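Local structure of alpha-L-arabinosidase (6D25) at residues I94-Y105 against E130-F139. The protein probably hydrolyses alpha-L-arabinofuranosyl side groups from arabinoxylan, including internally di-substituted units, as a trimeric GH51 arabinofuranosidase. Residues are numbered along the deposited sequence; the frame is centred on the assembly and turned at random.
Sequences IRWPGGCFADEY and ESNRFGTHEF
Trp96 lies flat against Phe139 in an offset stack: the five-membered ring and the phenyl ring are tilted by 10°, with centroids 4.2 Å apart. The two side chains run past each other in opposite directions, and each sets its methylene over the other's ring. Phe139 CB sits 3.6 Å from the centroid of the indole six-membered ring, while Trp96 CB covers the phenyl face, as two flat, unbranched rings lying plate on plate allow. With chi1 at 169° the indole extends away from the Trp96 backbone N, toward the helix start. Pro97 CB touches the opposite indole face, and Phe134 brings its edge to the indole nitrogen, Phe134 CE2 lying 3.5 Å from Trp96 NE1; the polar partner of this N-H is His55. Ile94 CG2 packs against Phe139 CE1 at 3.9 Å. Trp96 CH2 rests against the backbone of Gly135, the helix N-cap residue, 3.7 Å from Gly135 C. Farther along, two waters link the Tyr105 hydroxyl across the contact, one to Thr136 OG1, which also bonds Trp167, the other to Asn132 OD1 and Phe134 O. The arrangement packs strand 93-96 of the parallel eight-stranded barrel against helix 136-146, which leads into strand 149-154, a beta-alpha-beta unit of the TIM-barrel catalytic domain expected in GH51.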
ATOM      1  N   ILE A  94      24.227 -16.145  -2.848  1.00 14.83           N
ATOM      2  CA  ILE A  94      24.468 -14.774  -2.427  1.00 15.36           C
ATOM      3  C   ILE A  94      23.135 -14.028  -2.432  1.00 15.23           C
ATOM      4  O   ILE A  94      22.437 -14.013  -3.471  1.00 14.91           O
ATOM      5  CB  ILE A  94      25.463 -14.047  -3.348  1.00 15.64           C
ATOM      6  CG1 ILE A  94      26.801 -14.780  -3.448  1.00 15.88           C
ATOM      7  CG2 ILE A  94      25.640 -12.600  -2.867  1.00 15.49           C
ATOM      8  CD1 ILE A  94      27.746 -14.192  -4.496  1.00 16.31           C
ATOM      9  N   ARG A  95      22.835 -13.383  -1.314  1.00 15.34           N
ATOM     10  CA  ARG A  95      21.674 -12.486  -1.203  1.00 16.10           C
ATOM     11  C   ARG A  95      22.072 -11.079  -1.651  1.00 15.09           C
ATOM     12  O   ARG A  95      23.108 -10.560  -1.221  1.00 15.61           O
ATOM     13  CB  ARG A  95      21.128 -12.437   0.226  1.00 18.66           C
ATOM     14  CG  ARG A  95      19.900 -11.539   0.292  1.00 21.24           C
ATOM     15  CD  ARG A  95      18.932 -11.515   1.473  1.00 26.20           C
ATOM     16  NE  ARG A  95      19.527 -11.106   2.673  1.00 28.60           N
ATOM     17  CZ  ARG A  95      19.009 -10.295   3.607  1.00 33.32           C
ATOM     18  NH1 ARG A  95      17.865  -9.602   3.475  1.00 36.36           N
ATOM     19  NH2 ARG A  95      19.731 -10.165   4.698  1.00 28.25           N
ATOM     20  N   TRP A  96      21.269 -10.488  -2.523  1.00 14.05           N
ATOM     21  CA  TRP A  96      21.525  -9.198  -3.127  1.00 13.74           C
ATOM     22  C   TRP A  96      20.192  -8.569  -3.532  1.00 13.51           C
ATOM     23  O   TRP A  96      19.299  -9.319  -3.925  1.00 12.81           O
ATOM     24  CB  TRP A  96      22.465  -9.394  -4.331  1.00 14.47           C
ATOM     25  CG  TRP A  96      22.644  -8.216  -5.229  1.00 14.54           C
ATOM     26  CD1 TRP A  96      23.640  -7.284  -5.152  1.00 15.45           C
ATOM     27  CD2 TRP A  96      21.860  -7.855  -6.376  1.00 15.09           C
ATOM     28  NE1 TRP A  96      23.511  -6.370  -6.163  1.00 15.32           N
ATOM     29  CE2 TRP A  96      22.434  -6.685  -6.918  1.00 14.66           C
ATOM     30  CE3 TRP A  96      20.724  -8.382  -6.989  1.00 14.95           C
ATOM     31  CZ2 TRP A  96      21.901  -6.035  -8.023  1.00 15.51           C
ATOM     32  CZ3 TRP A  96      20.206  -7.758  -8.110  1.00 15.16           C
ATOM     33  CH2 TRP A  96      20.768  -6.580  -8.599  1.00 15.23           C
ATOM     34  N   PRO A  97      20.012  -7.243  -3.484  1.00 13.98           N
ATOM     35  CA  PRO A  97      21.009  -6.217  -3.149  1.00 14.18           C
ATOM     36  C   PRO A  97      20.903  -5.630  -1.733  1.00 14.81           C
ATOM     37  O   PRO A  97      21.502  -4.586  -1.430  1.00 14.95           O
ATOM     38  CB  PRO A  97      20.691  -5.128  -4.177  1.00 14.43           C
ATOM     39  CG  PRO A  97      19.182  -5.177  -4.269  1.00 14.31           C
ATOM     40  CD  PRO A  97      18.881  -6.651  -4.176  1.00 14.25           C
ATOM     41  N   GLY A  98      20.201  -6.297  -0.829  1.00 15.14           N
ATOM     42  CA  GLY A  98      20.138  -5.879   0.551  1.00 14.94           C
ATOM     43  C   GLY A  98      19.334  -6.865   1.371  1.00 15.23           C
ATOM     44  O   GLY A  98      18.996  -7.911   0.844  1.00 15.92           O
ATOM     45  N   GLY A  99      19.083  -6.593   2.663  1.00 14.92           N
ATOM     46  CA  GLY A  99      19.540  -5.394   3.336  1.00 15.61           C
ATOM     47  C   GLY A  99      18.583  -4.235   3.178  1.00 17.20           C
ATOM     48  O   GLY A  99      17.676  -4.263   2.332  1.00 16.59           O
ATOM     49  N   CYS A 100      18.820  -3.188   3.980  1.00 18.06           N
ATOM     50  CA  CYS A 100      18.072  -1.928   3.915  1.00 19.57           C
ATOM     51  C   CYS A 100      18.025  -1.353   2.482  1.00 18.72           C
ATOM     52  O   CYS A 100      17.020  -0.783   2.058  1.00 19.26           O
ATOM     53  CB  CYS A 100      18.660  -0.937   4.899  1.00 22.40           C
ATOM     54  SG  CYS A 100      18.424  -1.467   6.635  1.00 26.57           S
ATOM     55  N   PHE A 101      19.122  -1.446   1.757  1.00 17.14           N
ATOM     56  CA  PHE A 101      19.147  -0.934   0.369  1.00 17.20           C
ATOM     57  C   PHE A 101      18.031  -1.550  -0.486  1.00 17.37           C
ATOM     58  O   PHE A 101      17.455  -0.850  -1.335  1.00 16.63           O
ATOM     59  CB  PHE A 101      20.506  -1.211  -0.246  1.00 16.50           C
ATOM     60  CG  PHE A 101      20.704  -0.745  -1.663  1.00 16.01           C
ATOM     61  CD1 PHE A 101      21.249   0.507  -1.916  1.00 16.17           C
ATOM     62  CD2 PHE A 101      20.430  -1.594  -2.729  1.00 15.28           C
ATOM     63  CE1 PHE A 101      21.457   0.912  -3.224  1.00 15.77           C
ATOM     64  CE2 PHE A 101      20.659  -1.180  -4.033  1.00 15.07           C
ATOM     65  CZ  PHE A 101      21.156   0.087  -4.268  1.00 15.60           C
ATOM     66  N   ALA A 102      17.673  -2.812  -0.247  1.00 17.56           N
ATOM     67  CA  ALA A 102      16.727  -3.503  -1.124  1.00 17.90           C
ATOM     68  C   ALA A 102      15.315  -2.929  -0.999  1.00 19.03           C
ATOM     69  O   ALA A 102      14.541  -3.023  -1.967  1.00 18.26           O
ATOM     70  CB  ALA A 102      16.715  -4.993  -0.856  1.00 17.27           C
ATOM     71  N   ASP A 103      14.991  -2.377   0.179  1.00 21.18           N
ATOM     72  CA  ASP A 103      13.655  -1.852   0.428  1.00 22.09           C
ATOM     73  C   ASP A 103      13.453  -0.482  -0.243  1.00 21.87           C
ATOM     74  O   ASP A 103      12.337   0.060  -0.202  1.00 21.71           O
ATOM     75  CB  ASP A 103      13.405  -1.801   1.945  1.00 25.26           C
ATOM     76  CG  ASP A 103      13.662  -3.144   2.688  1.00 30.21           C
ATOM     77  OD1 ASP A 103      13.119  -4.203   2.164  1.00 28.20           O
ATOM     78  OD2 ASP A 103      14.433  -3.124   3.802  1.00 28.55           O
ATOM     79  N   GLU A 104      14.477   0.108  -0.833  1.00 20.21           N
ATOM     80  CA  GLU A 104      14.362   1.337  -1.581  1.00 21.03           C
ATOM     81  C   GLU A 104      14.872   1.164  -3.029  1.00 19.09           C
ATOM     82  O   GLU A 104      14.916   2.124  -3.767  1.00 18.96           O
ATOM     83  CB  GLU A 104      15.221   2.442  -0.961  1.00 24.78           C
ATOM     84  CG  GLU A 104      14.724   2.967   0.356  1.00 28.72           C
ATOM     85  CD  GLU A 104      15.506   4.172   0.882  1.00 31.34           C
ATOM     86  OE1 GLU A 104      16.703   4.386   0.507  1.00 36.27           O
ATOM     87  OE2 GLU A 104      14.927   4.900   1.678  1.00 34.49           O
ATOM     88  N   TYR A 105      15.246  -0.024  -3.434  1.00 16.98           N
ATOM     89  CA  TYR A 105      15.822  -0.242  -4.773  1.00 15.89           C
ATOM     90  C   TYR A 105      14.721  -0.411  -5.826  1.00 15.64           C
ATOM     91  O   TYR A 105      13.732  -1.078  -5.566  1.00 15.10           O
ATOM     92  CB  TYR A 105      16.673  -1.502  -4.746  1.00 15.21           C
ATOM     93  CG  TYR A 105      17.398  -1.850  -6.022  1.00 14.81           C
ATOM     94  CD1 TYR A 105      18.369  -1.007  -6.543  1.00 15.28           C
ATOM     95  CD2 TYR A 105      17.177  -3.055  -6.672  1.00 14.81           C
ATOM     96  CE1 TYR A 105      19.069  -1.336  -7.690  1.00 14.95           C
ATOM     97  CE2 TYR A 105      17.900  -3.409  -7.796  1.00 14.76           C
ATOM     98  CZ  TYR A 105      18.854  -2.557  -8.300  1.00 14.89           C
ATOM     99  OH  TYR A 105      19.564  -2.911  -9.417  1.00 15.16           O
ATOM    100  N   GLU A 130      25.023   6.164  -5.856  1.00 18.83           N
ATOM    101  CA  GLU A 130      24.968   4.813  -6.362  1.00 17.78           C
ATOM    102  C   GLU A 130      24.835   4.890  -7.899  1.00 17.38           C
ATOM    103  O   GLU A 130      23.829   5.395  -8.405  1.00 16.94           O
ATOM    104  CB  GLU A 130      23.756   4.128  -5.715  1.00 17.64           C
ATOM    105  CG  GLU A 130      23.268   2.854  -6.403  1.00 17.37           C
ATOM    106  CD  GLU A 130      24.301   1.745  -6.450  1.00 17.58           C
ATOM    107  OE1 GLU A 130      24.757   1.325  -5.366  1.00 18.32           O
ATOM    108  OE2 GLU A 130      24.675   1.304  -7.593  1.00 18.14           O
ATOM    109  N   SER A 131      25.847   4.443  -8.628  1.00 17.23           N
ATOM    110  CA  SER A 131      25.914   4.572 -10.110  1.00 17.02           C
ATOM    111  C   SER A 131      24.951   3.596 -10.803  1.00 16.57           C
ATOM    112  O   SER A 131      24.619   3.772 -11.972  1.00 16.94           O
ATOM    113  CB  SER A 131      27.309   4.295 -10.585  1.00 17.40           C
ATOM    114  OG  SER A 131      27.613   2.928 -10.406  1.00 16.34           O
ATOM    115  N   ASN A 132      24.552   2.555 -10.106  1.00 15.95           N
ATOM    116  CA  ASN A 132      23.764   1.462 -10.679  1.00 16.08           C
ATOM    117  C   ASN A 132      24.511   0.742 -11.828  1.00 16.30           C
ATOM    118  O   ASN A 132      23.880   0.032 -12.628  1.00 16.03           O
ATOM    119  CB  ASN A 132      22.360   1.879 -11.092  1.00 16.29           C
ATOM    120  CG  ASN A 132      21.472   2.081  -9.879  1.00 15.97           C
ATOM    121  OD1 ASN A 132      21.319   1.158  -9.094  1.00 16.09           O
ATOM    122  ND2 ASN A 132      20.958   3.295  -9.683  1.00 16.19           N
ATOM    123  N   ARG A 133      25.842   0.829 -11.856  1.00 15.75           N
ATOM    124  CA  ARG A 133      26.581   0.123 -12.877  1.00 15.62           C
ATOM    125  C   ARG A 133      26.536  -1.381 -12.612  1.00 15.30           C
ATOM    126  O   ARG A 133      26.625  -2.172 -13.522  1.00 14.26           O
ATOM    127  CB  ARG A 133      28.018   0.640 -12.922  0.50 15.83           C
ATOM    128  CG  ARG A 133      28.859   0.032 -14.024  0.50 15.94           C
ATOM    129  CD  ARG A 133      28.362   0.302 -15.404  0.50 16.11           C
ATOM    130  NE  ARG A 133      29.049  -0.493 -16.395  0.50 16.18           N
ATOM    131  CZ  ARG A 133      28.647  -1.707 -16.804  0.50 15.82           C
ATOM    132  NH1 ARG A 133      27.638  -2.311 -16.195  0.50 15.04           N
ATOM    133  NH2 ARG A 133      29.284  -2.306 -17.809  0.50 15.89           N
ATOM    134  N   PHE A 134      26.429  -1.764 -11.334  1.00 14.82           N
ATOM    135  CA  PHE A 134      26.224  -3.132 -10.967  1.00 14.26           C
ATOM    136  C   PHE A 134      24.730  -3.328 -10.711  1.00 14.36           C
ATOM    137  O   PHE A 134      24.213  -2.876  -9.669  1.00 14.10           O
ATOM    138  CB  PHE A 134      27.028  -3.495  -9.714  1.00 13.92           C
ATOM    139  CG  PHE A 134      27.108  -4.969  -9.383  1.00 13.50           C
ATOM    140  CD1 PHE A 134      28.074  -5.766  -9.946  1.00 13.86           C
ATOM    141  CD2 PHE A 134      26.250  -5.557  -8.471  1.00 13.19           C
ATOM    142  CE1 PHE A 134      28.238  -7.092  -9.613  1.00 13.72           C
ATOM    143  CE2 PHE A 134      26.380  -6.897  -8.137  1.00 13.25           C
ATOM    144  CZ  PHE A 134      27.375  -7.666  -8.713  1.00 13.43           C
ATOM    145  N   GLY A 135      24.043  -3.934 -11.683  1.00 13.89           N
ATOM    146  CA  GLY A 135      22.623  -4.128 -11.649  1.00 13.45           C
ATOM    147  C   GLY A 135      22.255  -5.588 -11.878  1.00 13.65           C
ATOM    148  O   GLY A 135      23.085  -6.488 -11.685  1.00 12.75           O
ATOM    149  N   THR A 136      21.018  -5.822 -12.316  1.00 13.93           N
ATOM    150  CA  THR A 136      20.507  -7.203 -12.459  1.00 14.03           C
ATOM    151  C   THR A 136      21.454  -8.081 -13.298  1.00 13.92           C
ATOM    152  O   THR A 136      21.796  -9.200 -12.896  1.00 14.14           O
ATOM    153  CB  THR A 136      19.085  -7.239 -13.049  1.00 14.21           C
ATOM    154  OG1 THR A 136      18.193  -6.725 -12.082  1.00 14.63           O
ATOM    155  CG2 THR A 136      18.662  -8.641 -13.416  1.00 14.17           C
ATOM    156  N   HIS A 137      21.851  -7.637 -14.474  1.00 14.26           N
ATOM    157  CA  HIS A 137      22.643  -8.493 -15.326  1.00 14.42           C
ATOM    158  C   HIS A 137      24.011  -8.756 -14.688  1.00 14.80           C
ATOM    159  O   HIS A 137      24.536  -9.886 -14.782  1.00 14.53           O
ATOM    160  CB  HIS A 137      22.827  -7.891 -16.722  1.00 14.78           C
ATOM    161  CG  HIS A 137      21.600  -7.973 -17.552  1.00 14.63           C
ATOM    162  ND1 HIS A 137      21.547  -8.683 -18.715  1.00 14.68           N
ATOM    163  CD2 HIS A 137      20.383  -7.410 -17.383  1.00 14.84           C
ATOM    164  CE1 HIS A 137      20.357  -8.551 -19.242  1.00 14.83           C
ATOM    165  NE2 HIS A 137      19.597  -7.802 -18.449  1.00 14.65           N
ATOM    166  N   GLU A 138      24.593  -7.717 -14.077  1.00 14.37           N
ATOM    167  CA  GLU A 138      25.933  -7.875 -13.573  1.00 14.79           C
ATOM    168  C   GLU A 138      25.903  -8.834 -12.383  1.00 15.04           C
ATOM    169  O   GLU A 138      26.785  -9.705 -12.273  1.00 15.21           O
ATOM    170  CB  GLU A 138      26.532  -6.501 -13.215  1.00 14.67           C
ATOM    171  CG  GLU A 138      26.737  -5.612 -14.429  1.00 15.16           C
ATOM    172  CD  GLU A 138      25.501  -4.936 -15.016  1.00 14.99           C
ATOM    173  OE1 GLU A 138      24.458  -4.829 -14.313  1.00 13.99           O
ATOM    174  OE2 GLU A 138      25.595  -4.510 -16.167  1.00 14.92           O
ATOM    175  N   PHE A 139      24.897  -8.691 -11.490  1.00 14.82           N
ATOM    176  CA  PHE A 139      24.811  -9.618 -10.368  1.00 14.53           C
ATOM    177  C   PHE A 139      24.500 -11.045 -10.863  1.00 15.26           C
ATOM    178  O   PHE A 139      25.167 -12.038 -10.432  1.00 14.32           O
ATOM    179  CB  PHE A 139      23.774  -9.185  -9.337  1.00 14.15           C
ATOM    180  CG  PHE A 139      23.573 -10.209  -8.266  1.00 13.82           C
ATOM    181  CD1 PHE A 139      24.562 -10.447  -7.318  1.00 14.18           C
ATOM    182  CD2 PHE A 139      22.448 -11.008  -8.245  1.00 13.92           C
ATOM    183  CE1 PHE A 139      24.403 -11.422  -6.350  1.00 13.61           C
ATOM    184  CE2 PHE A 139      22.290 -11.982  -7.262  1.00 13.58           C
ATOM    185  CZ  PHE A 139      23.277 -12.178  -6.325  1.00 13.72           C
TER
HETATM  186  O   HOH W   1      18.522  -4.036 -11.671  1.00 13.93           O
HETATM  187  O   HOH W   2      21.706  -1.447  -9.722  1.00 16.30           O